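Local coordinates for protein Phospholipase/Carboxylesterase (Haliangium ochraceum, PDB 4Q82) that probably hydrolyses carboxylic ester bonds, as a secreted or lipid-anchored serine hydrolase of the alpha/beta-hydrolase type, at residues 68-73 with 115-120; 107-112 with 125-130; 260-263 with 268-271; 84-89 with 138-143. All coordinates share one frame; numbering follows the deposited sequence. Where two conformers were deposited one is given.

Contact 1 of 4, residues 68-73 with 115-120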
loop_
_atom_site.group_PDB
_atom_site.type_symbol
_atom_site.label_atom_id
_atom_site.label_comp_id
_atom_site.label_asym_id
_atom_site.label_seq_id
_atom_site.Cartn_x
_atom_site.Cartn_y
_atom_site.Cartn_z
ATOM N N TRP A 68 -10.942 -1.010 -6.768
ATOM C CA TRP A 68 -11.453 -2.294 -6.289
ATOM C C TRP A 68 -11.668 -2.221 -4.796
ATOM O O TRP A 68 -10.788 -1.785 -4.065
ATOM C CB TRP A 68 -10.485 -3.457 -6.593
ATOM C CG TRP A 68 -10.434 -3.784 -8.051
ATOM C CD1 TRP A 68 -9.522 -3.337 -8.961
ATOM C CD2 TRP A 68 -11.385 -4.561 -8.783
ATOM N NE1 TRP A 68 -9.826 -3.819 -10.219
ATOM C CE2 TRP A 68 -10.964 -4.579 -10.132
ATOM C CE3 TRP A 68 -12.544 -5.263 -8.423
ATOM C CZ2 TRP A 68 -11.660 -5.262 -11.123
ATOM C CZ3 TRP A 68 -13.234 -5.959 -9.412
ATOM C CH2 TRP A 68 -12.792 -5.949 -10.743
ATOM N N GLU A 69 -12.834 -2.676 -4.352
ATOM C CA GLU A 69 -13.186 -2.695 -2.938
ATOM C C GLU A 69 -13.228 -4.125 -2.442
ATOM O O GLU A 69 -13.992 -4.945 -2.960
ATOM C CB GLU A 69 -14.537 -2.010 -2.727
ATOM C CG GLU A 69 -15.144 -2.179 -1.367
ATOM C CD GLU A 69 -16.642 -1.945 -1.424
ATOM O OE1 GLU A 69 -17.081 -0.766 -1.481
ATOM O OE2 GLU A 69 -17.375 -2.955 -1.447
ATOM N N TYR A 70 -12.376 -4.434 -1.470
ATOM C CA TYR A 70 -12.438 -5.715 -0.774
ATOM C C TYR A 70 -12.849 -5.499 0.683
ATOM O O TYR A 70 -12.210 -4.728 1.406
ATOM C CB TYR A 70 -11.093 -6.477 -0.809
ATOM C CG TYR A 70 -11.173 -7.696 0.100
ATOM C CD1 TYR A 70 -11.956 -8.794 -0.256
ATOM C CD2 TYR A 70 -10.518 -7.726 1.329
ATOM C CE1 TYR A 70 -12.047 -9.921 0.571
ATOM C CE2 TYR A 70 -10.623 -8.850 2.181
ATOM C CZ TYR A 70 -11.385 -9.934 1.783
ATOM O OH TYR A 70 -11.494 -11.033 2.602
ATOM N N LEU A 71 -13.907 -6.188 1.109
ATOM C CA LEU A 71 -14.359 -6.126 2.496
ATOM C C LEU A 71 -14.047 -7.447 3.188
ATOM O O LEU A 71 -14.247 -8.524 2.619
ATOM C CB LEU A 71 -15.858 -5.815 2.572
ATOM C CG LEU A 71 -16.307 -4.541 1.857
ATOM C CD1 LEU A 71 -17.825 -4.438 1.904
ATOM C CD2 LEU A 71 -15.661 -3.308 2.453
ATOM N N PRO A 72 -13.500 -7.367 4.409
ATOM C CA PRO A 72 -13.117 -8.553 5.167
ATOM C C PRO A 72 -14.359 -9.222 5.751
ATOM O O PRO A 72 -15.412 -8.597 5.810
ATOM C CB PRO A 72 -12.231 -7.988 6.278
ATOM C CG PRO A 72 -12.819 -6.637 6.532
ATOM C CD PRO A 72 -13.209 -6.125 5.148
ATOM N N PRO A 73 -14.232 -10.477 6.179
ATOM C CA PRO A 73 -15.385 -11.220 6.702
ATOM C C PRO A 73 -16.184 -10.497 7.787
ATOM O O PRO A 73 -17.419 -10.523 7.750
ATOM C CB PRO A 73 -14.738 -12.484 7.259
ATOM C CG PRO A 73 -13.606 -12.726 6.310
ATOM C CD PRO A 73 -13.069 -11.350 5.972
ATOM N N ASP A 115 -8.867 -15.767 -4.912
ATOM C CA ASP A 115 -9.181 -16.493 -3.670
ATOM C C ASP A 115 -7.930 -16.996 -2.943
ATOM O O ASP A 115 -7.972 -18.040 -2.281
ATOM C CB ASP A 115 -10.126 -17.668 -3.952
ATOM C CG ASP A 115 -11.458 -17.215 -4.475
ATOM O OD1 ASP A 115 -11.886 -16.084 -4.129
ATOM O OD2 ASP A 115 -12.094 -17.987 -5.215
ATOM N N GLU A 116 -6.835 -16.240 -3.054
ATOM C CA GLU A 116 -5.573 -16.584 -2.414
ATOM C C GLU A 116 -5.249 -15.607 -1.281
ATOM O O GLU A 116 -4.120 -15.552 -0.800
ATOM C CB GLU A 116 -4.425 -16.602 -3.451
ATOM C CG GLU A 116 -4.636 -17.644 -4.561
ATOM C CD GLU A 116 -3.615 -17.521 -5.701
ATOM O OE1 GLU A 116 -2.798 -16.588 -5.675
ATOM O OE2 GLU A 116 -3.609 -18.371 -6.615
ATOM N N TRP A 117 -6.248 -14.846 -0.863
ATOM C CA TRP A 117 -6.108 -13.879 0.229
ATOM C C TRP A 117 -6.819 -14.419 1.469
ATOM O O TRP A 117 -8.049 -14.488 1.496
ATOM C CB TRP A 117 -6.694 -12.536 -0.216
ATOM C CG TRP A 117 -6.577 -11.393 0.756
ATOM C CD1 TRP A 117 -7.505 -11.012 1.707
ATOM C CD2 TRP A 117 -5.500 -10.452 0.839
ATOM N NE1 TRP A 117 -7.056 -9.882 2.363
ATOM C CE2 TRP A 117 -5.826 -9.531 1.857
ATOM C CE3 TRP A 117 -4.281 -10.299 0.143
ATOM C CZ2 TRP A 117 -4.981 -8.476 2.204
ATOM C CZ3 TRP A 117 -3.439 -9.249 0.490
ATOM C CH2 TRP A 117 -3.798 -8.344 1.512
ATOM N N SER A 118 -6.057 -14.839 2.478
ATOM C CA SER A 118 -6.654 -15.484 3.653
ATOM C C SER A 118 -7.814 -14.700 4.279
ATOM O O SER A 118 -7.727 -13.493 4.457
ATOM C CB SER A 118 -5.588 -15.718 4.725
ATOM O OG SER A 118 -6.197 -16.190 5.906
ATOM N N ASN A 119 -8.891 -15.410 4.624
ATOM C CA ASN A 119 -10.007 -14.833 5.353
ATOM C C ASN A 119 -9.638 -14.351 6.760
ATOM O O ASN A 119 -10.376 -13.564 7.353
ATOM C CB ASN A 119 -11.166 -15.847 5.435
ATOM C CG ASN A 119 -11.939 -15.940 4.127
ATOM O OD1 ASN A 119 -11.707 -15.142 3.198
ATOM N ND2 ASN A 119 -12.888 -16.880 4.054
ATOM N N GLU A 120 -8.506 -14.756 7.272
ATOM C CA GLU A 120 -8.037 -14.269 8.543
ATOM C C GLU A 120 -7.577 -12.807 8.508
ATOM O O GLU A 120 -7.498 -12.156 9.482
ATOM C CB GLU A 120 -6.937 -15.167 9.065
ATOM C CG GLU A 120 -7.387 -16.625 9.207
ATOM C CD GLU A 120 -8.744 -16.756 9.883
ATOM O OE1 GLU A 120 -8.820 -16.363 11.066
ATOM O OE2 GLU A 120 -9.739 -17.239 9.265
HETATM O O HOH W 1 -9.624 -11.400 4.489
#
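Tyr70 and Trp117 form the buried, closely packed ring pair of this contact. CE2 of the tyrosine lies 3.7 Å from NE1 of Trp117. The two rings meet at an oblique angle, with planes 73° apart. Tyr70 stands on strand 67-70 of the sheet. Its CG is anti to the backbone N (chi1 172°), which sends the ring toward the loop joining helix 107-113 to strand 124-128, in what is probably an alpha/beta-hydrolase fold. Ile112 of that helix packs against both rings.

The other end is more polar and partly exposed. CG of Pro73 rests 3.5 Å from the backbone O of Asn119 and touches the Asn119 CB at 4.1 Å. Between the two ends sits a water, 2.7 Å from Tyr70 OH. The same water is 2.8 Å from Ser118 O, to which it probably donates. Arg52 bonds to both Tyr70 OH and Asn119 OD1. A phenylalanine in place of Tyr70 would probably leave both the water and Arg52 without the hydroxyl they share.

With no direct bond between the two segments, their polar link runs through the water and Arg52. The tyrosine thus works as an apolar ring at its flank and a polar bridge at its hydroxyl.

Contact 2 of 4, residues 107-112 with 125-130; sequences GPPRYI and VLSPQH
Val125 and Ser127 of strand 124-128 carry one face of helix 107-113, and the contact is made by side chains alone. The helix runs across the strand, with the axes of 107-112 and 125-128 at 116° and 8.6 Å apart at their closest.

The apolar part centres on Val125. Its CG1 meets CB of Pro108 at 3.9 Å. CD1 of Ile112 reaches CB of the same valine at 4.0 Å, and the two side chains lie alongside each other, pointing opposite ways. CG1 of Val125 is anti to its backbone N (chi1 -175°), which sets this methyl between the proline and the isoleucine. Tyr70 of the neighbouring strand 67-70 also touches Val125.

The second kind is a proline ring against a hydroxyl. Ser127 OG sits 3.4 Å from CD of Pro109 and 3.6 Å from its CG. CB of the serine adds a contact of 4.0 Å to the same CG. These are van der Waals contacts. Phe85 of strand 80-86 touches Pro108, Pro109 and Ser127 and extends the apolar layer.

Both prolines lie in the first turn of the helix, where their lack of an N-H costs no helical bond. All five touching residues are buried. This is the layered packing of an alpha/beta sandwich, a short helix laid over the central sheet, as expected of the alpha/beta-hydrolase fold.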
loop_
_atom_site.group_PDB
_atom_site.type_symbol
_atom_site.label_atom_id
_atom_site.label_comp_id
_atom_site.label_asym_id
_atom_site.label_seq_id
_atom_site.Cartn_x
_atom_site.Cartn_y
_atom_site.Cartn_z
ATOM N N GLY A 107 -0.221 -7.632 -6.718
ATOM C CA GLY A 107 -0.496 -7.101 -5.400
ATOM C C GLY A 107 -1.742 -7.686 -4.753
ATOM O O GLY A 107 -2.318 -8.653 -5.250
ATOM N N PRO A 108 -2.164 -7.098 -3.624
ATOM C CA PRO A 108 -3.348 -7.587 -2.910
ATOM C C PRO A 108 -4.556 -7.878 -3.814
ATOM O O PRO A 108 -5.143 -8.951 -3.632
ATOM C CB PRO A 108 -3.648 -6.451 -1.926
ATOM C CG PRO A 108 -2.255 -5.963 -1.555
ATOM C CD PRO A 108 -1.512 -5.983 -2.909
ATOM N N PRO A 109 -4.910 -6.981 -4.770
ATOM C CA PRO A 109 -6.140 -7.315 -5.513
ATOM C C PRO A 109 -5.988 -8.565 -6.386
ATOM O O PRO A 109 -6.980 -9.259 -6.640
ATOM C CB PRO A 109 -6.391 -6.056 -6.361
ATOM C CG PRO A 109 -5.025 -5.411 -6.505
ATOM C CD PRO A 109 -4.397 -5.644 -5.145
ATOM N N ARG A 110 -4.767 -8.854 -6.849
ATOM C CA ARG A 110 -4.528 -10.112 -7.555
ATOM C C ARG A 110 -4.891 -11.310 -6.676
ATOM O O ARG A 110 -5.674 -12.183 -7.091
ATOM C CB ARG A 110 -3.052 -10.221 -7.990
ATOM C CG ARG A 110 -2.682 -11.578 -8.577
ATOM C CD ARG A 110 -1.162 -11.736 -8.653
ATOM N NE ARG A 110 -0.790 -13.065 -9.131
ATOM C CZ ARG A 110 -0.681 -13.393 -10.413
ATOM N NH1 ARG A 110 -0.906 -12.486 -11.363
ATOM N NH2 ARG A 110 -0.340 -14.628 -10.750
ATOM N N TYR A 111 -4.350 -11.342 -5.462
ATOM C CA TYR A 111 -4.572 -12.500 -4.581
ATOM C C TYR A 111 -6.009 -12.554 -4.134
ATOM O O TYR A 111 -6.591 -13.639 -4.024
ATOM C CB TYR A 111 -3.609 -12.466 -3.374
ATOM C CG TYR A 111 -2.198 -12.420 -3.916
ATOM C CD1 TYR A 111 -1.668 -13.515 -4.614
ATOM C CD2 TYR A 111 -1.433 -11.264 -3.818
ATOM C CE1 TYR A 111 -0.392 -13.457 -5.192
ATOM C CE2 TYR A 111 -0.172 -11.195 -4.377
ATOM C CZ TYR A 111 0.344 -12.292 -5.061
ATOM O OH TYR A 111 1.604 -12.199 -5.639
ATOM N N ILE A 112 -6.598 -11.390 -3.879
ATOM C CA ILE A 112 -8.029 -11.368 -3.506
ATOM C C ILE A 112 -8.893 -11.937 -4.623
ATOM O O ILE A 112 -9.786 -12.775 -4.380
ATOM C CB ILE A 112 -8.496 -9.941 -3.165
ATOM C CG1 ILE A 112 -7.863 -9.512 -1.838
ATOM C CG2 ILE A 112 -10.068 -9.857 -3.120
ATOM C CD1 ILE A 112 -7.777 -7.986 -1.680
ATOM N N VAL A 125 -9.523 -3.665 2.056
ATOM C CA VAL A 125 -8.442 -3.411 1.084
ATOM C C VAL A 125 -8.996 -2.652 -0.106
ATOM O O VAL A 125 -9.890 -3.151 -0.807
ATOM C CB VAL A 125 -7.764 -4.720 0.575
ATOM C CG1 VAL A 125 -6.567 -4.385 -0.353
ATOM C CG2 VAL A 125 -7.257 -5.555 1.757
ATOM N N LEU A 126 -8.486 -1.445 -0.324
ATOM C CA LEU A 126 -8.911 -0.646 -1.470
ATOM C C LEU A 126 -7.761 -0.490 -2.451
ATOM O O LEU A 126 -6.647 -0.151 -2.059
ATOM C CB LEU A 126 -9.395 0.741 -1.035
ATOM C CG LEU A 126 -10.466 0.771 0.045
ATOM C CD1 LEU A 126 -10.862 2.219 0.323
ATOM C CD2 LEU A 126 -11.695 -0.030 -0.382
ATOM N N SER A 127 -8.039 -0.704 -3.728
ATOM C CA SER A 127 -6.986 -0.645 -4.740
ATOM C C SER A 127 -7.389 0.321 -5.852
ATOM O O SER A 127 -8.021 -0.083 -6.841
ATOM C CB SER A 127 -6.717 -2.044 -5.305
ATOM O OG SER A 127 -6.323 -2.960 -4.272
ATOM N N PRO A 128 -7.048 1.611 -5.688
ATOM C CA PRO A 128 -7.459 2.610 -6.689
ATOM C C PRO A 128 -6.639 2.567 -7.970
ATOM O O PRO A 128 -5.464 2.203 -7.934
ATOM C CB PRO A 128 -7.242 3.948 -5.964
ATOM C CG PRO A 128 -6.142 3.628 -4.939
ATOM C CD PRO A 128 -6.458 2.224 -4.484
ATOM N N GLN A 129 -7.244 2.974 -9.084
ATOM C CA GLN A 129 -6.504 3.027 -10.345
ATOM C C GLN A 129 -6.071 4.456 -10.613
ATOM O O GLN A 129 -6.882 5.395 -10.529
ATOM C CB GLN A 129 -7.351 2.521 -11.522
ATOM C CG GLN A 129 -6.602 2.518 -12.869
ATOM C CD GLN A 129 -7.318 1.649 -13.895
ATOM O OE1 GLN A 129 -8.522 1.809 -14.134
ATOM N NE2 GLN A 129 -6.586 0.711 -14.494
ATOM N N HIS A 130 -4.799 4.606 -10.953
ATOM C CA HIS A 130 -4.256 5.888 -11.351
ATOM C C HIS A 130 -4.400 6.066 -12.851
ATOM O O HIS A 130 -4.029 5.174 -13.623
ATOM C CB HIS A 130 -2.782 5.987 -10.947
ATOM C CG HIS A 130 -2.117 7.212 -11.486
ATOM N ND1 HIS A 130 -2.472 8.480 -11.082
ATOM C CD2 HIS A 130 -1.172 7.369 -12.447
ATOM C CE1 HIS A 130 -1.756 9.368 -11.755
ATOM N NE2 HIS A 130 -0.959 8.719 -12.589
#

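Contact 3 of 4, residues 260-263 with 268-271; sequences YSLS and IYAW
Tyr269 and Tyr260 join two short helices, 268-273 and 257-260, near the C-terminal end of what appears to be an alpha/beta-hydrolase fold. Helix 257-260 ends here. Leu262, with positive phi, is the first residue to leave the helical path.

One hydrogen bond crosses the turn. Tyr269 OH donates to the backbone O of Tyr260 at 2.8 Å. The hydroxyl meets a lone pair of the carbonyl, within its plane, with a C=O...O angle of 116°. The same OH sits at the edge of the Tyr260 ring, 3.5 Å from CD1. A phenylalanine in place of Tyr269 would probably leave the buried carbonyl of Tyr260 without this donor and free the turn to shift.

The remaining contacts are apolar. CD2 of Leu262 touches CE2 of Tyr269 at 3.8 Å. Within the helix, CG1 of the preceding Ile268 lies over the Tyr269 ring, 3.7 Å above its plane. That CG1 is wedged between the backbone N and C (chi1 54°).

Farther out, Trp117 meets Tyr269 edge-to-face, and Tyr260 OH bonds to Thr162 OG1 of strand 158-163. Within the turn, Ser261 OG accepts from Ser263 N to make an ST turn. CD1 of Ile268 reaches CD1 of Tyr260 at 3.6 Å.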
loop_
_atom_site.group_PDB
_atom_site.type_symbol
_atom_site.label_atom_id
_atom_site.label_comp_id
_atom_site.label_asym_id
_atom_site.label_seq_id
_atom_site.Cartn_x
_atom_site.Cartn_y
_atom_site.Cartn_z
ATOM N N TYR A 260 4.062 -9.671 -1.459
ATOM C CA TYR A 260 2.628 -9.714 -1.129
ATOM C C TYR A 260 2.089 -11.146 -1.017
ATOM O O TYR A 260 1.107 -11.396 -0.289
ATOM C CB TYR A 260 1.806 -8.954 -2.163
ATOM C CG TYR A 260 1.927 -7.453 -2.115
ATOM C CD1 TYR A 260 1.459 -6.716 -1.000
ATOM C CD2 TYR A 260 2.458 -6.756 -3.208
ATOM C CE1 TYR A 260 1.554 -5.335 -0.980
ATOM C CE2 TYR A 260 2.542 -5.374 -3.199
ATOM C CZ TYR A 260 2.096 -4.683 -2.081
ATOM O OH TYR A 260 2.182 -3.312 -2.088
ATOM N N SER A 261 2.693 -12.102 -1.726
ATOM C CA SER A 261 2.212 -13.487 -1.670
ATOM C C SER A 261 2.731 -14.250 -0.461
ATOM O O SER A 261 2.308 -15.388 -0.245
ATOM C CB SER A 261 2.634 -14.300 -2.924
ATOM O OG SER A 261 4.060 -14.516 -2.917
ATOM N N LEU A 262 3.683 -13.652 0.256
ATOM C CA LEU A 262 4.462 -14.325 1.330
ATOM C C LEU A 262 5.298 -15.531 0.871
ATOM O O LEU A 262 5.736 -16.330 1.712
ATOM C CB LEU A 262 3.539 -14.796 2.484
ATOM C CG LEU A 262 2.611 -13.731 3.080
ATOM C CD1 LEU A 262 1.912 -14.239 4.361
ATOM C CD2 LEU A 262 3.377 -12.460 3.372
ATOM N N SER A 263 5.528 -15.689 -0.431
ATOM C CA SER A 263 6.417 -16.757 -0.872
ATOM C C SER A 263 7.855 -16.522 -0.362
ATOM O O SER A 263 8.590 -17.495 -0.166
ATOM C CB SER A 263 6.432 -16.913 -2.398
ATOM O OG SER A 263 6.967 -15.768 -3.032
ATOM N N ILE A 268 4.444 -9.261 5.964
ATOM C CA ILE A 268 4.138 -7.843 6.001
ATOM C C ILE A 268 2.792 -7.568 6.667
ATOM O O ILE A 268 2.614 -6.488 7.198
ATOM C CB ILE A 268 4.128 -7.221 4.588
ATOM C CG1 ILE A 268 3.184 -7.987 3.652
ATOM C CG2 ILE A 268 5.568 -7.186 4.026
ATOM C CD1 ILE A 268 2.905 -7.224 2.284
ATOM N N TYR A 269 1.855 -8.523 6.620
ATOM C CA TYR A 269 0.521 -8.302 7.199
ATOM C C TYR A 269 0.568 -8.290 8.735
ATOM O O TYR A 269 -0.014 -7.410 9.382
ATOM C CB TYR A 269 -0.470 -9.354 6.664
ATOM C CG TYR A 269 -0.394 -9.356 5.145
ATOM C CD1 TYR A 269 -0.727 -8.218 4.426
ATOM C CD2 TYR A 269 0.054 -10.481 4.433
ATOM C CE1 TYR A 269 -0.609 -8.162 3.014
ATOM C CE2 TYR A 269 0.138 -10.443 3.012
ATOM C CZ TYR A 269 -0.192 -9.276 2.329
ATOM O OH TYR A 269 -0.087 -9.217 0.945
ATOM N N ALA A 270 1.268 -9.246 9.320
ATOM C CA ALA A 270 1.440 -9.254 10.756
ATOM C C ALA A 270 2.173 -7.979 11.206
ATOM O O ALA A 270 1.813 -7.378 12.221
ATOM C CB ALA A 270 2.197 -10.512 11.197
ATOM N N TRP A 271 3.175 -7.566 10.433
ATOM C CA TRP A 271 3.952 -6.374 10.775
ATOM C C TRP A 271 3.064 -5.125 10.737
ATOM O O TRP A 271 3.081 -4.319 11.676
ATOM C CB TRP A 271 5.162 -6.199 9.833
ATOM C CG TRP A 271 6.003 -4.989 10.202
ATOM C CD1 TRP A 271 6.953 -4.905 11.195
ATOM C CD2 TRP A 271 5.930 -3.687 9.606
ATOM N NE1 TRP A 271 7.489 -3.620 11.232
ATOM C CE2 TRP A 271 6.873 -2.860 10.270
ATOM C CE3 TRP A 271 5.165 -3.138 8.564
ATOM C CZ2 TRP A 271 7.076 -1.514 9.916
ATOM C CZ3 TRP A 271 5.367 -1.800 8.220
ATOM C CH2 TRP A 271 6.317 -1.009 8.892
#

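Contact 4 of 4, residues 84-89 with 138-143; sequences VFWHGI and ADEIRD
Strand 80-86 of the central sheet packs here against helix 138-151, one layer on another in an alpha/beta sandwich. Trp86 and Ile141 carry the contact. Ile141 lays CG1 over one face of the indole, 3.8 Å from the centroid of the six-membered ring and 19° off its normal. This is a CH-pi contact. CG2 of the isoleucine reaches NE1 of Trp86 at 3.8 Å. CG of Trp86 is anti to the carbonyl carbon (chi1 -63°), and the indole leaves the strand toward the helix.

Glu140 adds a lesser contact. Its extended chain brings OE2 to 4.1 Å from CZ3 of Trp86, with the carboxylate plane nearly perpendicular to the ring. Arg142 and Asp143 pair with each other on the helix, away from the strand.

Beyond the strand the chain turns. His87 ND1 donates to Gly88 O at 2.7 Å, with the donor above the carbonyl plane. NE2 of the same ring takes the N-H of His130. Ile89 N bonds to the modified serine at position 165, whose sulfonyl group is consistent with this serine being the nucleophile, as in other serine hydrolases, and with a place for this N-H in the oxyanion hole.

The contact is held by apolar and CH-pi packing. Glu140 OE2 is satisfied by Asn65 ND2 and His130 ND1. The buried N-H of Trp86 NE1, by contrast, has CG2 of Ile141 near it and no polar partner in the model.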
loop_
_atom_site.group_PDB
_atom_site.type_symbol
_atom_site.label_atom_id
_atom_site.label_comp_id
_atom_site.label_asym_id
_atom_site.label_seq_id
_atom_site.Cartn_x
_atom_site.Cartn_y
_atom_site.Cartn_z
ATOM N N VAL A 84 -4.696 0.661 1.870
ATOM C CA VAL A 84 -4.887 1.221 0.533
ATOM C C VAL A 84 -3.641 0.872 -0.273
ATOM O O VAL A 84 -2.511 1.189 0.130
ATOM C CB VAL A 84 -5.124 2.734 0.562
ATOM C CG1 VAL A 84 -5.270 3.302 -0.879
ATOM C CG2 VAL A 84 -6.398 3.059 1.387
ATOM N N PHE A 85 -3.858 0.185 -1.389
ATOM C CA PHE A 85 -2.760 -0.325 -2.224
ATOM C C PHE A 85 -2.713 0.415 -3.561
ATOM O O PHE A 85 -3.755 0.539 -4.233
ATOM C CB PHE A 85 -2.931 -1.831 -2.485
ATOM C CG PHE A 85 -2.157 -2.311 -3.702
ATOM C CD1 PHE A 85 -0.777 -2.469 -3.633
ATOM C CD2 PHE A 85 -2.806 -2.558 -4.912
ATOM C CE1 PHE A 85 -0.021 -2.905 -4.770
ATOM C CE2 PHE A 85 -2.092 -2.973 -6.037
ATOM C CZ PHE A 85 -0.689 -3.153 -5.972
ATOM N N TRP A 86 -1.516 0.881 -3.955
ATOM C CA TRP A 86 -1.316 1.587 -5.228
ATOM C C TRP A 86 -0.466 0.758 -6.193
ATOM O O TRP A 86 0.680 0.391 -5.889
ATOM C CB TRP A 86 -0.663 2.963 -4.982
ATOM C CG TRP A 86 -1.535 3.845 -4.179
ATOM C CD1 TRP A 86 -1.609 3.910 -2.812
ATOM C CD2 TRP A 86 -2.499 4.774 -4.678
ATOM N NE1 TRP A 86 -2.564 4.828 -2.440
ATOM C CE2 TRP A 86 -3.131 5.362 -3.564
ATOM C CE3 TRP A 86 -2.891 5.165 -5.962
ATOM C CZ2 TRP A 86 -4.114 6.340 -3.691
ATOM C CZ3 TRP A 86 -3.903 6.125 -6.087
ATOM C CH2 TRP A 86 -4.484 6.709 -4.953
ATOM N N HIS A 87 -1.037 0.498 -7.369
ATOM C CA HIS A 87 -0.439 -0.339 -8.402
ATOM C C HIS A 87 0.748 0.325 -9.134
ATOM O O HIS A 87 1.046 1.519 -8.950
ATOM C CB HIS A 87 -1.541 -0.704 -9.407
ATOM C CG HIS A 87 -2.067 0.491 -10.143
ATOM N ND1 HIS A 87 -1.371 1.082 -11.179
ATOM C CD2 HIS A 87 -3.200 1.221 -9.982
ATOM C CE1 HIS A 87 -2.057 2.122 -11.632
ATOM N NE2 HIS A 87 -3.171 2.227 -10.927
ATOM N N GLY A 88 1.401 -0.444 -9.999
ATOM C CA GLY A 88 2.505 0.083 -10.773
ATOM C C GLY A 88 2.076 0.676 -12.108
ATOM O O GLY A 88 0.917 0.571 -12.518
ATOM N N ILE A 89 3.029 1.271 -12.821
ATOM C CA ILE A 89 2.682 2.095 -13.998
ATOM C C ILE A 89 2.013 1.288 -15.126
ATOM O O ILE A 89 1.210 1.827 -15.919
ATOM C CB ILE A 89 3.947 2.837 -14.515
ATOM C CG1 ILE A 89 3.585 4.090 -15.316
ATOM C CG2 ILE A 89 4.862 1.878 -15.292
ATOM C CD1 ILE A 89 4.802 5.005 -15.554
ATOM N N ALA A 138 1.169 12.961 -4.757
ATOM C CA ALA A 138 0.995 13.058 -3.305
ATOM C C ALA A 138 -0.434 13.435 -2.928
ATOM O O ALA A 138 -1.020 12.844 -2.026
ATOM C CB ALA A 138 1.967 14.070 -2.726
ATOM N N ASP A 139 -0.993 14.408 -3.634
ATOM C CA ASP A 139 -2.327 14.905 -3.320
ATOM C C ASP A 139 -3.408 13.922 -3.758
ATOM O O ASP A 139 -4.448 13.820 -3.123
ATOM C CB ASP A 139 -2.563 16.270 -3.965
ATOM C CG ASP A 139 -1.796 17.388 -3.265
ATOM O OD1 ASP A 139 -1.164 17.145 -2.212
ATOM O OD2 ASP A 139 -1.832 18.518 -3.769
ATOM N N GLU A 140 -3.172 13.202 -4.847
ATOM C CA GLU A 140 -4.111 12.159 -5.265
ATOM C C GLU A 140 -4.241 11.086 -4.178
ATOM O O GLU A 140 -5.347 10.636 -3.829
ATOM C CB GLU A 140 -3.641 11.560 -6.592
ATOM C CG GLU A 140 -4.450 10.377 -7.136
ATOM C CD GLU A 140 -3.863 9.853 -8.457
ATOM O OE1 GLU A 140 -2.843 10.414 -8.941
ATOM O OE2 GLU A 140 -4.415 8.888 -9.017
ATOM N N ILE A 141 -3.104 10.703 -3.610
ATOM C CA ILE A 141 -3.091 9.688 -2.569
ATOM C C ILE A 141 -3.728 10.231 -1.287
ATOM O O ILE A 141 -4.507 9.530 -0.633
ATOM C CB ILE A 141 -1.647 9.188 -2.315
ATOM C CG1 ILE A 141 -1.136 8.466 -3.574
ATOM C CG2 ILE A 141 -1.589 8.246 -1.126
ATOM C CD1 ILE A 141 0.302 8.008 -3.467
ATOM N N ARG A 142 -3.415 11.484 -0.936
ATOM C CA ARG A 142 -4.069 12.129 0.212
ATOM C C ARG A 142 -5.591 12.136 0.057
ATOM O O ARG A 142 -6.332 11.771 0.988
ATOM C CB ARG A 142 -3.582 13.579 0.393
ATOM C CG ARG A 142 -4.330 14.301 1.525
ATOM C CD ARG A 142 -4.379 15.798 1.361
ATOM N NE ARG A 142 -4.922 16.216 0.069
ATOM C CZ ARG A 142 -4.686 17.407 -0.473
ATOM N NH1 ARG A 142 -3.935 18.283 0.181
ATOM N NH2 ARG A 142 -5.205 17.730 -1.657
ATOM N N ASP A 143 -6.057 12.586 -1.110
ATOM C CA ASP A 143 -7.489 12.726 -1.324
ATOM C C ASP A 143 -8.170 11.361 -1.256
ATOM O O ASP A 143 -9.266 11.242 -0.711
ATOM C CB ASP A 143 -7.805 13.399 -2.667
ATOM C CG ASP A 143 -7.363 14.856 -2.727
ATOM O OD1 ASP A 143 -7.046 15.462 -1.679
ATOM O OD2 ASP A 143 -7.335 15.399 -3.849
#

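In the fold
Strand 67-70 opens contact 1, and the chain passes on to strand 80-86, which opens contact 4. Helix 107-113 then opens contact 2, and the loop after it closes contact 1. Strand 124-128 closes contact 2, and helix 138-151 closes contact 4. Contact 2 therefore nests inside the loop of contact 4, while contact 1 crosses both. Contact 3 comes in series and closes a short loop between the end of helix 257-260 and the start of helix 268-273. The first two contacts pack helix 107-113 and the loop after it against strands 67-70 and 124-128. Contact 4 ties a helix to strand 80-86 of the same sheet. Contact 3 touches all three others, chiefly through Tyr260 and Tyr269.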